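Local coordinates for protein Pre-mRNA-processing-splicing factor 8 (Cryptococcus neoformans var. grubii serotype A, PDB 6MX6) that is represented here by its intein, a Hint-family element that probably excises itself from the host protein by protein splicing, at residues T37-S42 against V159-L164; I44-E49 against K153-V158; K55-L60 against H141-E146; G59-V64 against L166-L171. All blocks are in the same frame, centred on the assembly; numbering follows the deposited sequence.

Interaction 1 (T37-S42 against V159-L164)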
loop_
_atom_site.group_PDB
_atom_site.type_symbol
_atom_site.label_atom_id
_atom_site.label_comp_id
_atom_site.label_asym_id
_atom_site.label_seq_id
_atom_site.Cartn_x
_atom_site.Cartn_y
_atom_site.Cartn_z
ATOM N N THR A 37 -11.073 12.941 -1.246
ATOM C CA THR A 37 -10.756 14.079 -0.395
ATOM C C THR A 37 -9.285 14.055 0.023
ATOM O O THR A 37 -8.531 13.128 -0.282
ATOM C CB THR A 37 -11.666 14.103 0.833
ATOM O OG1 THR A 37 -11.485 12.902 1.596
ATOM C CG2 THR A 37 -13.121 14.220 0.410
ATOM N N SER A 38 -8.876 15.093 0.744
ATOM C CA SER A 38 -7.485 15.286 1.116
ATOM C C SER A 38 -7.082 14.400 2.290
ATOM O O SER A 38 -7.907 13.948 3.087
ATOM C CB SER A 38 -7.224 16.747 1.475
ATOM O OG SER A 38 -6.884 17.485 0.321
ATOM N N ARG A 39 -5.776 14.160 2.381
ATOM C CA ARG A 39 -5.155 13.467 3.499
ATOM C C ARG A 39 -3.875 14.208 3.838
ATOM O O ARG A 39 -3.127 14.593 2.942
ATOM C CB ARG A 39 -4.829 12.002 3.162
ATOM C CG ARG A 39 -6.022 11.133 2.837
ATOM C CD ARG A 39 -6.819 10.794 4.081
ATOM N NE ARG A 39 -7.841 9.793 3.798
ATOM C CZ ARG A 39 -8.962 10.036 3.127
ATOM N NH1 ARG A 39 -9.211 11.256 2.667
ATOM N NH2 ARG A 39 -9.831 9.058 2.911
ATOM N N THR A 40 -3.628 14.433 5.119
ATOM C CA THR A 40 -2.416 15.116 5.547
ATOM C C THR A 40 -1.397 14.082 6.007
ATOM O O THR A 40 -1.731 13.177 6.778
ATOM C CB THR A 40 -2.708 16.113 6.672
ATOM O OG1 THR A 40 -3.565 17.146 6.176
ATOM C CG2 THR A 40 -1.419 16.744 7.161
ATOM N N ALA A 41 -0.168 14.213 5.523
ATOM C CA ALA A 41 0.927 13.339 5.915
ATOM C C ALA A 41 1.753 13.992 7.014
ATOM O O ALA A 41 1.952 15.210 7.031
ATOM C CB ALA A 41 1.821 13.015 4.715
ATOM N N SER A 42 2.239 13.166 7.939
ATOM C CA SER A 42 3.110 13.654 8.999
ATOM C C SER A 42 4.053 12.541 9.428
ATOM O O SER A 42 3.926 11.390 9.002
ATOM C CB SER A 42 2.309 14.176 10.199
ATOM O OG SER A 42 1.461 13.180 10.736
ATOM N N VAL A 159 -0.821 9.160 7.979
ATOM C CA VAL A 159 -1.825 9.902 7.238
ATOM C C VAL A 159 -3.052 10.007 8.132
ATOM O O VAL A 159 -3.398 9.050 8.829
ATOM C CB VAL A 159 -2.147 9.198 5.899
ATOM C CG1 VAL A 159 -3.525 9.565 5.397
ATOM C CG2 VAL A 159 -1.090 9.530 4.859
ATOM N N ASP A 160 -3.694 11.173 8.131
ATOM C CA ASP A 160 -4.840 11.413 8.998
ATOM C C ASP A 160 -6.084 10.732 8.425
ATOM O O ASP A 160 -6.014 9.955 7.467
ATOM C CB ASP A 160 -5.050 12.914 9.195
ATOM C CG ASP A 160 -5.509 13.617 7.925
ATOM O OD1 ASP A 160 -5.109 13.195 6.818
ATOM O OD2 ASP A 160 -6.268 14.603 8.037
ATOM N N LYS A 161 -7.239 11.024 9.023
ATOM C CA LYS A 161 -8.554 10.520 8.594
ATOM C C LYS A 161 -8.509 8.995 8.648
ATOM O O LYS A 161 -8.092 8.443 9.680
ATOM C CB LYS A 161 -8.923 11.124 7.242
ATOM C CG LYS A 161 -9.142 12.634 7.262
ATOM C CD LYS A 161 -9.632 13.139 5.911
ATOM C CE LYS A 161 -9.941 14.629 5.949
ATOM N NZ LYS A 161 -10.285 15.158 4.600
ATOM N N ASP A 162 -8.921 8.282 7.596
ATOM C CA ASP A 162 -8.988 6.822 7.616
ATOM C C ASP A 162 -7.632 6.150 7.426
ATOM O O ASP A 162 -7.580 4.916 7.384
ATOM C CB ASP A 162 -9.954 6.320 6.538
ATOM C CG ASP A 162 -9.576 6.788 5.141
ATOM O OD1 ASP A 162 -8.561 7.503 4.990
ATOM O OD2 ASP A 162 -10.305 6.449 4.184
ATOM N N SER A 163 -6.555 6.929 7.297
ATOM C CA SER A 163 -5.190 6.445 7.106
ATOM C C SER A 163 -4.974 5.809 5.734
ATOM O O SER A 163 -4.013 5.058 5.545
ATOM C CB SER A 163 -4.778 5.462 8.211
ATOM O OG SER A 163 -4.714 6.099 9.477
ATOM N N LEU A 164 -5.834 6.107 4.763
ATOM C CA LEU A 164 -5.737 5.559 3.418
ATOM C C LEU A 164 -5.358 6.649 2.420
ATOM O O LEU A 164 -5.783 7.801 2.546
ATOM C CB LEU A 164 -7.057 4.910 3.005
ATOM C CG LEU A 164 -7.623 3.864 3.960
ATOM C CD1 LEU A 164 -8.894 3.274 3.390
ATOM C CD2 LEU A 164 -6.593 2.774 4.231
#

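Interaction 2 (I44-E49 against K153-V158)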
loop_
_atom_site.group_PDB
_atom_site.type_symbol
_atom_site.label_atom_id
_atom_site.label_comp_id
_atom_site.label_asym_id
_atom_site.label_seq_id
_atom_site.Cartn_x
_atom_site.Cartn_y
_atom_site.Cartn_z
ATOM N N ILE A 44 7.391 11.953 8.979
ATOM C CA ILE A 44 8.227 11.396 7.917
ATOM C C ILE A 44 9.389 10.631 8.538
ATOM O O ILE A 44 10.179 11.188 9.306
ATOM C CB ILE A 44 8.742 12.505 6.991
ATOM C CG1 ILE A 44 7.632 13.503 6.667
ATOM C CG2 ILE A 44 9.375 11.912 5.739
ATOM C CD1 ILE A 44 6.442 12.903 5.994
ATOM N N VAL A 45 9.527 9.356 8.176
ATOM C CA VAL A 45 10.622 8.533 8.670
ATOM C C VAL A 45 11.250 7.793 7.496
ATOM O O VAL A 45 10.632 7.614 6.445
ATOM C CB VAL A 45 10.152 7.539 9.748
ATOM C CG1 VAL A 45 9.791 8.284 11.026
ATOM C CG2 VAL A 45 8.959 6.750 9.237
ATOM N N ARG A 46 12.505 7.379 7.672
ATOM C CA ARG A 46 13.213 6.689 6.599
ATOM C C ARG A 46 14.098 5.599 7.177
ATOM O O ARG A 46 14.554 5.683 8.319
ATOM C CB ARG A 46 14.093 7.629 5.766
ATOM C CG ARG A 46 13.394 8.850 5.219
ATOM C CD ARG A 46 14.052 9.326 3.933
ATOM N NE ARG A 46 13.713 10.710 3.603
ATOM C CZ ARG A 46 12.492 11.138 3.290
ATOM N NH1 ARG A 46 11.467 10.296 3.255
ATOM N NH2 ARG A 46 12.297 12.420 3.011
ATOM N N GLY A 47 14.351 4.581 6.367
ATOM C CA GLY A 47 15.295 3.568 6.793
ATOM C C GLY A 47 15.721 2.733 5.609
ATOM O O GLY A 47 15.466 3.090 4.462
ATOM N N GLU A 48 16.380 1.615 5.912
ATOM C CA GLU A 48 16.900 0.721 4.886
ATOM C C GLU A 48 16.842 -0.706 5.401
ATOM O O GLU A 48 17.402 -0.996 6.461
ATOM C CB GLU A 48 18.339 1.089 4.515
ATOM C CG GLU A 48 18.943 0.165 3.483
ATOM C CD GLU A 48 20.179 0.742 2.819
ATOM O OE1 GLU A 48 20.571 1.879 3.157
ATOM O OE2 GLU A 48 20.757 0.052 1.952
ATOM N N GLU A 49 16.186 -1.595 4.657
ATOM C CA GLU A 49 16.109 -2.980 5.110
ATOM C C GLU A 49 15.626 -3.856 3.966
ATOM O O GLU A 49 15.219 -3.365 2.911
ATOM C CB GLU A 49 15.186 -3.136 6.325
ATOM C CG GLU A 49 13.731 -2.836 6.050
ATOM C CD GLU A 49 12.934 -2.647 7.327
ATOM O OE1 GLU A 49 11.980 -3.425 7.566
ATOM O OE2 GLU A 49 13.273 -1.724 8.099
ATOM N N LYS A 153 16.209 1.203 0.422
ATOM C CA LYS A 153 15.729 2.331 1.200
ATOM C C LYS A 153 14.217 2.435 1.122
ATOM O O LYS A 153 13.614 2.200 0.068
ATOM C CB LYS A 153 16.357 3.637 0.701
ATOM C CG LYS A 153 17.840 3.721 0.968
ATOM C CD LYS A 153 18.431 5.023 0.412
ATOM C CE LYS A 153 19.916 5.115 0.726
ATOM N NZ LYS A 153 20.449 6.491 0.530
ATOM N N TRP A 154 13.613 2.805 2.241
ATOM C CA TRP A 154 12.181 2.991 2.351
ATOM C C TRP A 154 11.893 4.300 3.075
ATOM O O TRP A 154 12.731 4.826 3.823
ATOM C CB TRP A 154 11.511 1.830 3.111
ATOM C CG TRP A 154 12.061 1.588 4.498
ATOM C CD1 TRP A 154 13.011 0.678 4.846
ATOM C CD2 TRP A 154 11.689 2.262 5.715
ATOM N NE1 TRP A 154 13.248 0.729 6.202
ATOM C CE2 TRP A 154 12.449 1.692 6.756
ATOM C CE3 TRP A 154 10.791 3.286 6.024
ATOM C CZ2 TRP A 154 12.341 2.118 8.084
ATOM C CZ3 TRP A 154 10.680 3.702 7.343
ATOM C CH2 TRP A 154 11.450 3.120 8.354
ATOM N N SER A 155 10.667 4.780 2.871
ATOM C CA SER A 155 10.154 5.982 3.511
ATOM C C SER A 155 8.742 5.705 4.001
ATOM O O SER A 155 7.967 4.997 3.343
ATOM C CB SER A 155 10.171 7.177 2.553
ATOM O OG SER A 155 11.478 7.414 2.053
ATOM N N GLY A 156 8.422 6.251 5.173
ATOM C CA GLY A 156 7.112 6.075 5.760
ATOM C C GLY A 156 6.614 7.383 6.348
ATOM O O GLY A 156 7.369 8.338 6.524
ATOM N N PHE A 157 5.318 7.409 6.630
ATOM C CA PHE A 157 4.672 8.548 7.269
ATOM C C PHE A 157 3.305 8.084 7.742
ATOM O O PHE A 157 2.832 7.007 7.373
ATOM C CB PHE A 157 4.562 9.764 6.334
ATOM C CG PHE A 157 4.062 9.439 4.947
ATOM C CD1 PHE A 157 2.750 9.051 4.740
ATOM C CD2 PHE A 157 4.903 9.551 3.850
ATOM C CE1 PHE A 157 2.286 8.766 3.461
ATOM C CE2 PHE A 157 4.449 9.259 2.570
ATOM C CZ PHE A 157 3.140 8.868 2.380
ATOM N N VAL A 158 2.682 8.896 8.575
ATOM C CA VAL A 158 1.302 8.650 8.965
ATOM C C VAL A 158 0.420 9.580 8.152
ATOM O O VAL A 158 0.850 10.637 7.674
ATOM C CB VAL A 158 1.052 8.833 10.478
ATOM C CG1 VAL A 158 1.483 7.586 11.239
ATOM C CG2 VAL A 158 1.766 10.048 10.988
#

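Interaction 3 (K55-L60 against H141-E146)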
loop_
_atom_site.group_PDB
_atom_site.type_symbol
_atom_site.label_atom_id
_atom_site.label_comp_id
_atom_site.label_asym_id
_atom_site.label_seq_id
_atom_site.Cartn_x
_atom_site.Cartn_y
_atom_site.Cartn_z
ATOM N N LYS A 55 3.611 -9.109 -5.833
ATOM C CA LYS A 55 3.254 -9.124 -7.247
ATOM C C LYS A 55 1.829 -9.626 -7.412
ATOM O O LYS A 55 1.436 -10.624 -6.789
ATOM C CB LYS A 55 4.183 -10.038 -8.056
ATOM C CG LYS A 55 5.650 -9.632 -8.091
ATOM C CD LYS A 55 6.434 -10.627 -8.933
ATOM C CE LYS A 55 7.599 -9.973 -9.657
ATOM N NZ LYS A 55 7.152 -8.905 -10.581
ATOM N N THR A 56 1.087 -8.965 -8.300
ATOM C CA THR A 56 -0.287 -9.326 -8.606
ATOM C C THR A 56 -0.354 -10.092 -9.923
ATOM O O THR A 56 0.546 -10.016 -10.761
ATOM C CB THR A 56 -1.173 -8.075 -8.677
ATOM O OG1 THR A 56 -0.604 -7.123 -9.587
ATOM C CG2 THR A 56 -1.304 -7.431 -7.282
ATOM N N HIS A 57 -1.427 -10.865 -10.076
ATOM C CA HIS A 57 -1.736 -11.438 -11.383
ATOM C C HIS A 57 -1.924 -10.340 -12.415
ATOM O O HIS A 57 -1.428 -10.440 -13.545
ATOM C CB HIS A 57 -3.007 -12.288 -11.300
ATOM C CG HIS A 57 -2.825 -13.586 -10.588
ATOM N ND1 HIS A 57 -2.689 -14.786 -11.253
ATOM C CD2 HIS A 57 -2.772 -13.877 -9.268
ATOM C CE1 HIS A 57 -2.556 -15.762 -10.371
ATOM N NE2 HIS A 57 -2.600 -15.237 -9.159
ATOM N N GLU A 58 -2.655 -9.295 -12.045
ATOM C CA GLU A 58 -2.937 -8.189 -12.945
ATOM C C GLU A 58 -1.663 -7.404 -13.249
ATOM O O GLU A 58 -0.734 -7.352 -12.442
ATOM C CB GLU A 58 -3.993 -7.269 -12.328
ATOM C CG GLU A 58 -5.392 -7.884 -12.189
ATOM C CD GLU A 58 -5.534 -8.838 -10.999
ATOM O OE1 GLU A 58 -6.636 -9.402 -10.811
ATOM O OE2 GLU A 58 -4.551 -9.037 -10.253
ATOM N N GLY A 59 -1.628 -6.785 -14.427
ATOM C CA GLY A 59 -0.445 -6.073 -14.864
ATOM C C GLY A 59 -0.292 -4.703 -14.235
ATOM O O GLY A 59 -0.361 -3.681 -14.922
ATOM N N LEU A 60 -0.089 -4.673 -12.925
ATOM C CA LEU A 60 0.149 -3.446 -12.179
ATOM C C LEU A 60 1.535 -3.526 -11.557
ATOM O O LEU A 60 2.070 -4.616 -11.348
ATOM C CB LEU A 60 -0.901 -3.237 -11.077
ATOM C CG LEU A 60 -2.309 -2.738 -11.426
ATOM C CD1 LEU A 60 -2.272 -1.569 -12.399
ATOM C CD2 LEU A 60 -3.163 -3.862 -11.975
ATOM N N HIS A 141 -5.583 -9.624 -7.384
ATOM C CA HIS A 141 -5.260 -10.920 -6.818
ATOM C C HIS A 141 -3.749 -11.007 -6.673
ATOM O O HIS A 141 -3.016 -10.797 -7.644
ATOM C CB HIS A 141 -5.793 -12.037 -7.715
ATOM C CG HIS A 141 -7.261 -11.931 -7.986
ATOM N ND1 HIS A 141 -7.782 -11.100 -8.957
ATOM C CD2 HIS A 141 -8.321 -12.531 -7.395
ATOM C CE1 HIS A 141 -9.099 -11.202 -8.959
ATOM N NE2 HIS A 141 -9.451 -12.062 -8.020
ATOM N N ILE A 142 -3.287 -11.297 -5.468
ATOM C CA ILE A 142 -1.856 -11.397 -5.224
ATOM C C ILE A 142 -1.350 -12.722 -5.780
ATOM O O ILE A 142 -1.890 -13.790 -5.469
ATOM C CB ILE A 142 -1.556 -11.260 -3.725
ATOM C CG1 ILE A 142 -1.902 -9.842 -3.272
ATOM C CG2 ILE A 142 -0.101 -11.578 -3.446
ATOM C CD1 ILE A 142 -1.635 -9.599 -1.807
ATOM N N ASN A 143 -0.313 -12.657 -6.608
ATOM C CA ASN A 143 0.305 -13.857 -7.153
ATOM C C ASN A 143 1.496 -14.318 -6.329
ATOM O O ASN A 143 1.718 -15.525 -6.189
ATOM C CB ASN A 143 0.743 -13.618 -8.602
ATOM C CG ASN A 143 1.214 -14.890 -9.283
ATOM O OD1 ASN A 143 0.540 -15.924 -9.235
ATOM N ND2 ASN A 143 2.380 -14.823 -9.913
ATOM N N SER A 144 2.273 -13.391 -5.776
ATOM C CA SER A 144 3.408 -13.806 -4.964
ATOM C C SER A 144 3.749 -12.711 -3.973
ATOM O O SER A 144 3.492 -11.531 -4.214
ATOM C CB SER A 144 4.641 -14.146 -5.816
ATOM O OG SER A 144 5.064 -13.032 -6.579
ATOM N N ILE A 145 4.325 -13.115 -2.845
ATOM C CA ILE A 145 4.841 -12.161 -1.874
ATOM C C ILE A 145 6.123 -12.765 -1.327
ATOM O O ILE A 145 6.118 -13.899 -0.835
ATOM C CB ILE A 145 3.831 -11.835 -0.751
ATOM C CG1 ILE A 145 4.428 -10.817 0.231
ATOM C CG2 ILE A 145 3.345 -13.101 -0.041
ATOM C CD1 ILE A 145 3.389 -10.129 1.121
ATOM N N GLU A 146 7.234 -12.058 -1.500
ATOM C CA GLU A 146 8.524 -12.664 -1.188
ATOM C C GLU A 146 9.438 -11.655 -0.525
ATOM O O GLU A 146 9.438 -10.484 -0.892
ATOM C CB GLU A 146 9.219 -13.204 -2.448
ATOM C CG GLU A 146 8.490 -14.340 -3.179
ATOM C CD GLU A 146 8.468 -15.641 -2.382
ATOM O OE1 GLU A 146 9.221 -15.763 -1.392
ATOM O OE2 GLU A 146 7.695 -16.548 -2.754
#

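Interaction 4 (G59-V64 against L166-L171)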
loop_
_atom_site.group_PDB
_atom_site.type_symbol
_atom_site.label_atom_id
_atom_site.label_comp_id
_atom_site.label_asym_id
_atom_site.label_seq_id
_atom_site.Cartn_x
_atom_site.Cartn_y
_atom_site.Cartn_z
ATOM N N GLY A 59 -1.628 -6.785 -14.427
ATOM C CA GLY A 59 -0.445 -6.073 -14.864
ATOM C C GLY A 59 -0.292 -4.703 -14.235
ATOM O O GLY A 59 -0.361 -3.681 -14.922
ATOM N N LEU A 60 -0.089 -4.673 -12.925
ATOM C CA LEU A 60 0.149 -3.446 -12.179
ATOM C C LEU A 60 1.535 -3.526 -11.557
ATOM O O LEU A 60 2.070 -4.616 -11.348
ATOM C CB LEU A 60 -0.901 -3.237 -11.077
ATOM C CG LEU A 60 -2.309 -2.738 -11.426
ATOM C CD1 LEU A 60 -2.272 -1.569 -12.399
ATOM C CD2 LEU A 60 -3.163 -3.862 -11.975
ATOM N N GLU A 61 2.105 -2.362 -11.249
ATOM C CA GLU A 61 3.437 -2.309 -10.653
ATOM C C GLU A 61 3.476 -3.055 -9.327
ATOM O O GLU A 61 2.531 -2.995 -8.538
ATOM C CB GLU A 61 3.859 -0.852 -10.431
ATOM C CG GLU A 61 4.350 -0.158 -11.696
ATOM C CD GLU A 61 4.997 1.190 -11.419
ATOM O OE1 GLU A 61 5.075 1.588 -10.236
ATOM O OE2 GLU A 61 5.424 1.851 -12.389
ATOM N N ASP A 62 4.580 -3.764 -9.084
ATOM C CA ASP A 62 4.763 -4.438 -7.802
ATOM C C ASP A 62 4.685 -3.433 -6.657
ATOM O O ASP A 62 5.125 -2.289 -6.779
ATOM C CB ASP A 62 6.127 -5.130 -7.722
ATOM C CG ASP A 62 6.350 -6.168 -8.808
ATOM O OD1 ASP A 62 5.387 -6.543 -9.516
ATOM O OD2 ASP A 62 7.513 -6.613 -8.942
ATOM N N LEU A 63 4.156 -3.880 -5.522
ATOM C CA LEU A 63 4.187 -3.091 -4.291
ATOM C C LEU A 63 5.317 -3.614 -3.416
ATOM O O LEU A 63 5.346 -4.803 -3.096
ATOM C CB LEU A 63 2.854 -3.180 -3.549
ATOM C CG LEU A 63 2.776 -2.412 -2.230
ATOM C CD1 LEU A 63 2.924 -0.903 -2.499
ATOM C CD2 LEU A 63 1.476 -2.726 -1.507
ATOM N N VAL A 64 6.247 -2.746 -3.017
ATOM C CA VAL A 64 7.404 -3.190 -2.240
ATOM C C VAL A 64 7.401 -2.428 -0.922
ATOM O O VAL A 64 7.386 -1.194 -0.923
ATOM C CB VAL A 64 8.727 -2.985 -2.997
ATOM C CG1 VAL A 64 9.879 -3.541 -2.194
ATOM C CG2 VAL A 64 8.674 -3.657 -4.375
ATOM N N LEU A 166 -3.605 7.044 -1.986
ATOM C CA LEU A 166 -3.603 6.399 -3.293
ATOM C C LEU A 166 -2.214 6.351 -3.906
ATOM O O LEU A 166 -1.498 7.361 -3.929
ATOM C CB LEU A 166 -4.557 7.114 -4.249
ATOM C CG LEU A 166 -6.042 6.963 -3.923
ATOM C CD1 LEU A 166 -6.880 7.554 -5.050
ATOM C CD2 LEU A 166 -6.419 5.511 -3.652
ATOM N N ARG A 167 -1.853 5.178 -4.428
ATOM C CA ARG A 167 -0.769 5.064 -5.392
ATOM C C ARG A 167 -1.196 5.708 -6.710
ATOM O O ARG A 167 -2.378 5.959 -6.951
ATOM C CB ARG A 167 -0.403 3.588 -5.609
ATOM C CG ARG A 167 1.032 3.335 -6.093
ATOM C CD ARG A 167 1.416 1.856 -6.007
ATOM N NE ARG A 167 0.773 1.052 -7.049
ATOM C CZ ARG A 167 1.116 -0.199 -7.339
ATOM N NH1 ARG A 167 2.082 -0.796 -6.654
ATOM N NH2 ARG A 167 0.484 -0.863 -8.303
ATOM N N TYR A 168 -0.213 5.970 -7.575
ATOM C CA TYR A 168 -0.478 6.688 -8.818
ATOM C C TYR A 168 -1.494 5.960 -9.703
ATOM O O TYR A 168 -2.201 6.603 -10.489
ATOM C CB TYR A 168 0.832 6.906 -9.579
ATOM C CG TYR A 168 1.242 5.679 -10.357
ATOM C CD1 TYR A 168 1.817 4.587 -9.717
ATOM C CD2 TYR A 168 1.021 5.597 -11.723
ATOM C CE1 TYR A 168 2.175 3.452 -10.427
ATOM C CE2 TYR A 168 1.375 4.472 -12.439
ATOM C CZ TYR A 168 1.947 3.403 -11.791
ATOM O OH TYR A 168 2.293 2.285 -12.519
ATOM N N ASP A 169 -1.582 4.631 -9.600
ATOM C CA ASP A 169 -2.558 3.835 -10.334
ATOM C C ASP A 169 -3.804 3.537 -9.509
ATOM O O ASP A 169 -4.527 2.583 -9.814
ATOM C CB ASP A 169 -1.929 2.524 -10.826
ATOM C CG ASP A 169 -1.467 1.625 -9.683
ATOM O OD1 ASP A 169 -1.497 2.061 -8.513
ATOM O OD2 ASP A 169 -1.078 0.470 -9.952
ATOM N N TYR A 170 -4.049 4.315 -8.454
ATOM C CA TYR A 170 -5.238 4.260 -7.613
ATOM C C TYR A 170 -5.303 3.023 -6.719
ATOM O O TYR A 170 -6.328 2.798 -6.077
ATOM C CB TYR A 170 -6.518 4.379 -8.456
ATOM C CG TYR A 170 -6.544 5.663 -9.252
ATOM C CD1 TYR A 170 -6.805 6.877 -8.634
ATOM C CD2 TYR A 170 -6.276 5.665 -10.615
ATOM C CE1 TYR A 170 -6.817 8.063 -9.358
ATOM C CE2 TYR A 170 -6.288 6.839 -11.345
ATOM C CZ TYR A 170 -6.556 8.034 -10.712
ATOM O OH TYR A 170 -6.567 9.202 -11.439
ATOM N N LEU A 171 -4.232 2.228 -6.636
ATOM C CA LEU A 171 -4.138 1.222 -5.583
ATOM C C LEU A 171 -4.268 1.907 -4.227
ATOM O O LEU A 171 -3.634 2.937 -3.983
ATOM C CB LEU A 171 -2.804 0.476 -5.677
ATOM C CG LEU A 171 -2.533 -0.588 -4.618
ATOM C CD1 LEU A 171 -3.497 -1.742 -4.763
ATOM C CD2 LEU A 171 -1.089 -1.071 -4.717
HETATM O O HOH W 1 0.731 -0.000 -12.002
HETATM O O HOH W 2 4.719 0.576 -6.026
#

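Interaction 1 (T37-S42 against V159-L164)
R39 and D162 form a salt bridge where the start of strand 38-49 of the Hint (intein) fold meets a type II' beta turn from D160 to S163. R39 NE lies 2.7 Å from D162 OD1, while NH2 makes weaker bonds to both carboxylate oxygens; the guanidinium and carboxylate planes are turned 56° apart. The R39 chain bends at chi2 (-74°), which brings its head back over the turn. NH1 is bonded in the guanidinium plane to T37 OG1, itself tied to D35, and to S38 O, so the head is fixed on two edges. D162 OD1 also accepts from L164 N in an Asx turn, the two donors coming from opposite faces of the carboxylate.

D160 holds the backbone of T40 twice: OD1 accepts from T40 N at 2.6 Å, met from above the carboxylate plane, and D160 N gives to T40 O at 3.1 Å. A41 and V159 form a non-hydrogen-bonded antiparallel pair, CA to CA 4.6 Å.

Apolar packing is slight: V159 CG1 meets R39 CB at 3.6 Å, and K161 CB lies over a guanidinium face. Extended beyond CG, K161 reaches S38 O with NZ at 3.1 Å, on the opposite face from R39 NH1.

Interaction 2 (I44-E49 against K153-V158)
V45 and G156, and then G47 and W154, are hydrogen-bonded antiparallel pairs, joining strands 38-49 and 152-159 at the middle of a four-stranded sheet of the Hint fold. The segment axes approach to 4.6 Å with their directions 152° apart. Each of these pairs closes a ring of two nearly straight N-H...O bonds; V45 N to G156 O is 2.9 Å at 170°. R46 with S155 and E48 with K153 are the non-hydrogen-bonded pairs between and beyond them.

W154 dominates the side chains. Its CG sits between the backbone N and the carbonyl carbon (chi1 57°), which swings the indole across the neighbouring strand and lays one face on G47. There the glycine CA stands 3.7 Å from the centroid of the five-membered ring, a CH-pi contact, and G47 N lies over the centre of the ring system; lacking a side chain, G47 lets the ring come down this closely. V45 CG2 meets the indole at its edge, 4.0 Å from CZ3.

On the face of R46 and S155, the arginine NH1 makes a weak bond to S155 OG, which has a second partner in N8. I44 and F157 lie side by side, CD1 to CB 3.7 Å. At the far end E49 stands its carboxylate nearly perpendicular to the indole, with OE2 accepting a weak bond from W154 NE1 at 3.1 Å.

Interaction 3 (K55-L60 against H141-E146)
The carboxylate of E58 holds H141 at two points, the ring ND1 and the backbone N. E58 OE1 takes the ring N-H of ND1 at 2.8 Å and 167°, on its syn lone pair and in the plane of the imidazole; carboxylate and ring are nearly coplanar, 14° apart. E58 OE2 accepts from H141 N at 3.1 Å. Together the two bonds fix the rotation of the carboxylate, and the bend at chi2 of E58 folds its end back to make them.

H57 comes alongside. Its backbone N bonds to H141 O at 2.9 Å, and its ring rests on N143, whose CB lies over one face, 3.9 Å from the centroid, in a CH-pi contact. N143 CG, anti to its N (chi1 -172°), carries OD1 over that same imidazole.

Behind these side chains is a classic beta bulge: N143 and S144 both face K55, and K55 O accepts from both of their backbone N-H groups, N143 N at 2.7 Å and S144 N at 3.1 Å. K55 N returns a bond to S144 O, and K55 CB packs on S144 OG at 3.5 Å, while K55 NZ reaches away to a salt bridge with D62. T56 OG1 bonds to E58 O, which also accepts from L60 N across an inverse gamma turn centred on G59.

Strands 52-56 and 139-147 are neighbours in the six-stranded antiparallel sheet, and I142 and I145 carry that sheet onto helix 103-108 through F106.

Interaction 4 (G59-V64 against L166-L171)
L60 meets D169 with its methyl end: CD1 is 3.4 Å from D169 OD2, and its CB lies at the edge of the R167 guanidinium. Next, E61 O is gripped end-on by R167, NH1 at 2.9 Å and NH2 at 3.0 Å, both on the one oxygen, with NH1 coming from above the carbonyl plane. E61 N is held by a water that also bonds Y168 OH and donates to D169 OD2. The extended E61 side chain crosses Y168 at about a right angle, with OE2 3.2 Å from Y168 OH.

D62 turns its side chain from the contact toward K55 and R53, but its carbonyl accepts from a second water, which R167 NH1 reaches weakly. L63 then packs CD2 on L171 CD2 at 4.4 Å.

R167 is itself positioned from its own segment, which makes a type I turn from R167 to Y170. D169 takes it side-on, NE to OD1 and NH2 to OD2 (2.6 Å), close to the guanidinium plane, and L171 CD2 lies over the centre of one face. The bend at chi3 (74°) turns the guanidinium so that its NH1-NH2 end meets E61.

Within the Hint fold, the arginine thus joins the approach to strand 63-65, at the outer side of the six-stranded sheet, to the C-terminal loop between strands 164-166 and 172-174. L63 also touches L6 and L173, and R11 makes a cation-pi contact with Y168.

In the fold
From the N terminus, strand 38-49 is used twice: its start meets the turn that follows strand 152-159 in interaction 1, and its end meets that strand itself in interaction 2. Interaction 2 is nested inside the loop closed by interaction 1, and the two meet where S42 O probably accepts from V158 N. Strand 52-56 follows and pairs with 139-147 in interaction 3, nested inside both, in the second sheet. Interaction 4 starts from the same stretch, sharing G59 and L60, but returns to the loop after strand 164-166, so it crosses interactions 1 and 2. It ties the second sheet to the C-terminal strands. Interactions 1 and 3 lie on opposite sides of the chain's centre, centres about 26 Å apart.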